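Pectate lyase (Pectobacterium carotovorum, PDB 4U49) probably cleaves polygalacturonate and methyl-esterified pectins from within the chain by calcium-dependent elimination, leaving unsaturated galacturonosyl ends. Local coordinates at residues A34-W39 / T245-H250. Sequence-based numbering, arbitrary orientation.
Sequences ATYLSW and TLTGQH
Y36 reaches from strand 34-41 to T247 and T245, and its side chain makes the whole contact from that strand. With CG anti to its carbonyl carbon (chi1 -58°), Y36 brings its phenol end to T247. Y36 OH donates to T247 OG1 at 2.8 Å; OG1 is anti to the T247 backbone N (chi1 -177°). The two side chains meet at a slant. T247 CG2 is 4.0 Å from Y36 CE2. T245 sits two residues back on the same face of its strand. Its side chain runs nearly perpendicular to that of Y36, and its methyl CG2 approaches Y36 CE1 at 4.1 Å. The contact joins the N-terminal region, through an antiparallel three-stranded sheet, to the right-handed parallel beta-helix of this polysaccharide lyase 3 family enzyme. Both hydroxyls are buried and have further partners. Y36 OH also bonds N277 ND2, and T247 OG1 bonds D32 OD1. T245 turns its own hydroxyl to N243 O and T74 OG1. Past the corner at G248, H250 NE2 returns to T247 O at 2.8 Å, from above the carbonyl plane. The T247 side chain is about 7 Å from that of N216, which binds calcium in this protein, though no ion is bound to this chain here.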
ATOM      1  N   ALA A  34     -15.104   7.357  -6.321  1.00 31.53           N
ATOM      2  CA  ALA A  34     -15.303   6.232  -5.418  1.00 27.46           C
ATOM      3  C   ALA A  34     -15.049   6.680  -3.988  1.00 21.64           C
ATOM      4  O   ALA A  34     -14.460   7.735  -3.762  1.00 18.05           O
ATOM      5  CB  ALA A  34     -14.381   5.081  -5.786  1.00 23.62           C
ATOM      6  N   THR A  35     -15.499   5.884  -3.023  1.00 18.23           N
ATOM      7  CA  THR A  35     -15.148   6.134  -1.631  1.00 18.66           C
ATOM      8  C   THR A  35     -14.392   4.933  -1.072  1.00 18.88           C
ATOM      9  O   THR A  35     -14.919   3.821  -1.017  1.00 19.50           O
ATOM     10  CB  THR A  35     -16.388   6.431  -0.765  1.00 19.15           C
ATOM     11  OG1 THR A  35     -16.986   7.662  -1.195  1.00 19.42           O
ATOM     12  CG2 THR A  35     -15.994   6.560   0.702  1.00 17.22           C
ATOM     13  N   TYR A  36     -13.142   5.165  -0.683  1.00 16.06           N
ATOM     14  CA  TYR A  36     -12.288   4.104  -0.173  1.00 14.63           C
ATOM     15  C   TYR A  36     -12.269   4.105   1.342  1.00 18.65           C
ATOM     16  O   TYR A  36     -12.035   5.138   1.967  1.00 18.36           O
ATOM     17  CB  TYR A  36     -10.866   4.250  -0.713  1.00 14.23           C
ATOM     18  CG  TYR A  36     -10.804   4.225  -2.219  1.00 16.38           C
ATOM     19  CD1 TYR A  36     -10.817   3.021  -2.910  1.00 18.07           C
ATOM     20  CD2 TYR A  36     -10.751   5.405  -2.951  1.00 19.70           C
ATOM     21  CE1 TYR A  36     -10.771   2.989  -4.287  1.00 22.14           C
ATOM     22  CE2 TYR A  36     -10.706   5.383  -4.332  1.00 20.60           C
ATOM     23  CZ  TYR A  36     -10.716   4.172  -4.995  1.00 24.53           C
ATOM     24  OH  TYR A  36     -10.669   4.135  -6.369  1.00 22.98           O
ATOM     25  N   LEU A  37     -12.530   2.941   1.923  1.00 13.38           N
ATOM     26  CA  LEU A  37     -12.439   2.762   3.364  1.00 14.42           C
ATOM     27  C   LEU A  37     -11.130   2.060   3.688  1.00 11.33           C
ATOM     28  O   LEU A  37     -10.713   1.162   2.970  1.00 13.55           O
ATOM     29  CB  LEU A  37     -13.622   1.948   3.897  1.00 11.70           C
ATOM     30  CG  LEU A  37     -14.951   2.659   4.169  1.00 14.18           C
ATOM     31  CD1 LEU A  37     -15.513   3.329   2.925  1.00 21.06           C
ATOM     32  CD2 LEU A  37     -15.953   1.665   4.744  1.00 14.13           C
ATOM     33  N   SER A  38     -10.479   2.480   4.764  1.00 12.76           N
ATOM     34  CA  SER A  38      -9.266   1.820   5.217  1.00 12.34           C
ATOM     35  C   SER A  38      -9.234   1.855   6.734  1.00 14.12           C
ATOM     36  O   SER A  38      -9.592   2.865   7.341  1.00 14.14           O
ATOM     37  CB  SER A  38      -8.025   2.496   4.625  1.00 12.33           C
ATOM     38  OG  SER A  38      -6.839   1.836   5.031  1.00 14.85           O
ATOM     39  N   TRP A  39      -8.815   0.762   7.357  1.00 11.36           N
ATOM     40  CA  TRP A  39      -8.829   0.721   8.811  1.00 13.29           C
ATOM     41  C   TRP A  39      -7.722  -0.128   9.408  1.00 15.11           C
ATOM     42  O   TRP A  39      -7.136  -0.975   8.739  1.00 13.14           O
ATOM     43  CB  TRP A  39     -10.193   0.223   9.315  1.00 12.80           C
ATOM     44  CG  TRP A  39     -10.585  -1.163   8.867  1.00 14.32           C
ATOM     45  CD1 TRP A  39     -10.383  -2.336   9.544  1.00 13.36           C
ATOM     46  CD2 TRP A  39     -11.279  -1.516   7.658  1.00 12.19           C
ATOM     47  NE1 TRP A  39     -10.896  -3.393   8.826  1.00 12.86           N
ATOM     48  CE2 TRP A  39     -11.443  -2.917   7.669  1.00 12.63           C
ATOM     49  CE3 TRP A  39     -11.758  -0.783   6.568  1.00 13.56           C
ATOM     50  CZ2 TRP A  39     -12.077  -3.596   6.626  1.00 11.99           C
ATOM     51  CZ3 TRP A  39     -12.389  -1.464   5.536  1.00 13.28           C
ATOM     52  CH2 TRP A  39     -12.544  -2.854   5.576  1.00 11.15           C
ATOM     53  N   THR A 245      -4.711  -0.696  -1.301  1.00 16.54           N
ATOM     54  CA  THR A 245      -5.396  -0.311  -2.534  1.00 14.30           C
ATOM     55  C   THR A 245      -4.773   0.896  -3.229  1.00 16.74           C
ATOM     56  O   THR A 245      -4.565   1.946  -2.620  1.00 14.50           O
ATOM     57  CB  THR A 245      -6.889  -0.009  -2.267  1.00 16.35           C
ATOM     58  OG1 THR A 245      -7.544  -1.195  -1.801  1.00 17.10           O
ATOM     59  CG2 THR A 245      -7.583   0.477  -3.539  1.00 18.07           C
ATOM     60  N   LEU A 246      -4.487   0.734  -4.517  1.00 13.94           N
ATOM     61  CA  LEU A 246      -4.013   1.829  -5.354  1.00 14.34           C
ATOM     62  C   LEU A 246      -5.183   2.445  -6.111  1.00 14.76           C
ATOM     63  O   LEU A 246      -5.991   1.730  -6.700  1.00 16.86           O
ATOM     64  CB  LEU A 246      -2.953   1.340  -6.345  1.00 13.82           C
ATOM     65  CG  LEU A 246      -1.649   0.761  -5.790  1.00 17.12           C
ATOM     66  CD1 LEU A 246      -0.735   0.335  -6.935  1.00 16.05           C
ATOM     67  CD2 LEU A 246      -0.947   1.769  -4.899  1.00 15.85           C
ATOM     68  N   THR A 247      -5.277   3.769  -6.092  1.00 16.60           N
ATOM     69  CA  THR A 247      -6.305   4.456  -6.861  1.00 18.62           C
ATOM     70  C   THR A 247      -5.684   5.552  -7.723  1.00 20.13           C
ATOM     71  O   THR A 247      -4.588   6.038  -7.438  1.00 18.46           O
ATOM     72  CB  THR A 247      -7.396   5.059  -5.951  1.00 19.15           C
ATOM     73  OG1 THR A 247      -8.413   5.665  -6.760  1.00 24.50           O
ATOM     74  CG2 THR A 247      -6.809   6.103  -5.020  1.00 18.73           C
ATOM     75  N   GLY A 248      -6.390   5.931  -8.781  1.00 19.65           N
ATOM     76  CA  GLY A 248      -5.881   6.907  -9.726  1.00 22.25           C
ATOM     77  C   GLY A 248      -5.086   6.249 -10.838  1.00 24.12           C
ATOM     78  O   GLY A 248      -5.398   5.138 -11.266  1.00 22.79           O
ATOM     79  N   GLN A 249      -4.051   6.937 -11.304  1.00 21.02           N
ATOM     80  CA  GLN A 249      -3.231   6.433 -12.397  1.00 26.34           C
ATOM     81  C   GLN A 249      -1.794   6.231 -11.927  1.00 20.95           C
ATOM     82  O   GLN A 249      -1.123   7.181 -11.521  1.00 22.25           O
ATOM     83  CB  GLN A 249      -3.286   7.388 -13.593  1.00 27.35           C
ATOM     84  CG  GLN A 249      -4.675   7.553 -14.205  1.00 29.67           C
ATOM     85  CD  GLN A 249      -5.597   8.413 -13.359  1.00 34.45           C
ATOM     86  OE1 GLN A 249      -5.166   9.398 -12.757  1.00 36.66           O
ATOM     87  NE2 GLN A 249      -6.869   8.035 -13.295  1.00 36.43           N
ATOM     88  N   HIS A 250      -1.335   4.984 -11.977  1.00 24.34           N
ATOM     89  CA  HIS A 250      -0.030   4.615 -11.434  1.00 18.20           C
ATOM     90  C   HIS A 250       0.956   4.159 -12.505  1.00 19.64           C
ATOM     91  O   HIS A 250       0.572   3.852 -13.634  1.00 20.36           O
ATOM     92  CB  HIS A 250      -0.195   3.508 -10.389  1.00 18.47           C
ATOM     93  CG  HIS A 250      -0.815   3.974  -9.110  1.00 22.84           C
ATOM     94  ND1 HIS A 250      -0.067   4.298  -7.999  1.00 20.10           N
ATOM     95  CD2 HIS A 250      -2.109   4.179  -8.768  1.00 19.43           C
ATOM     96  CE1 HIS A 250      -0.875   4.680  -7.026  1.00 19.43           C
ATOM     97  NE2 HIS A 250      -2.118   4.619  -7.466  1.00 18.39           N
TER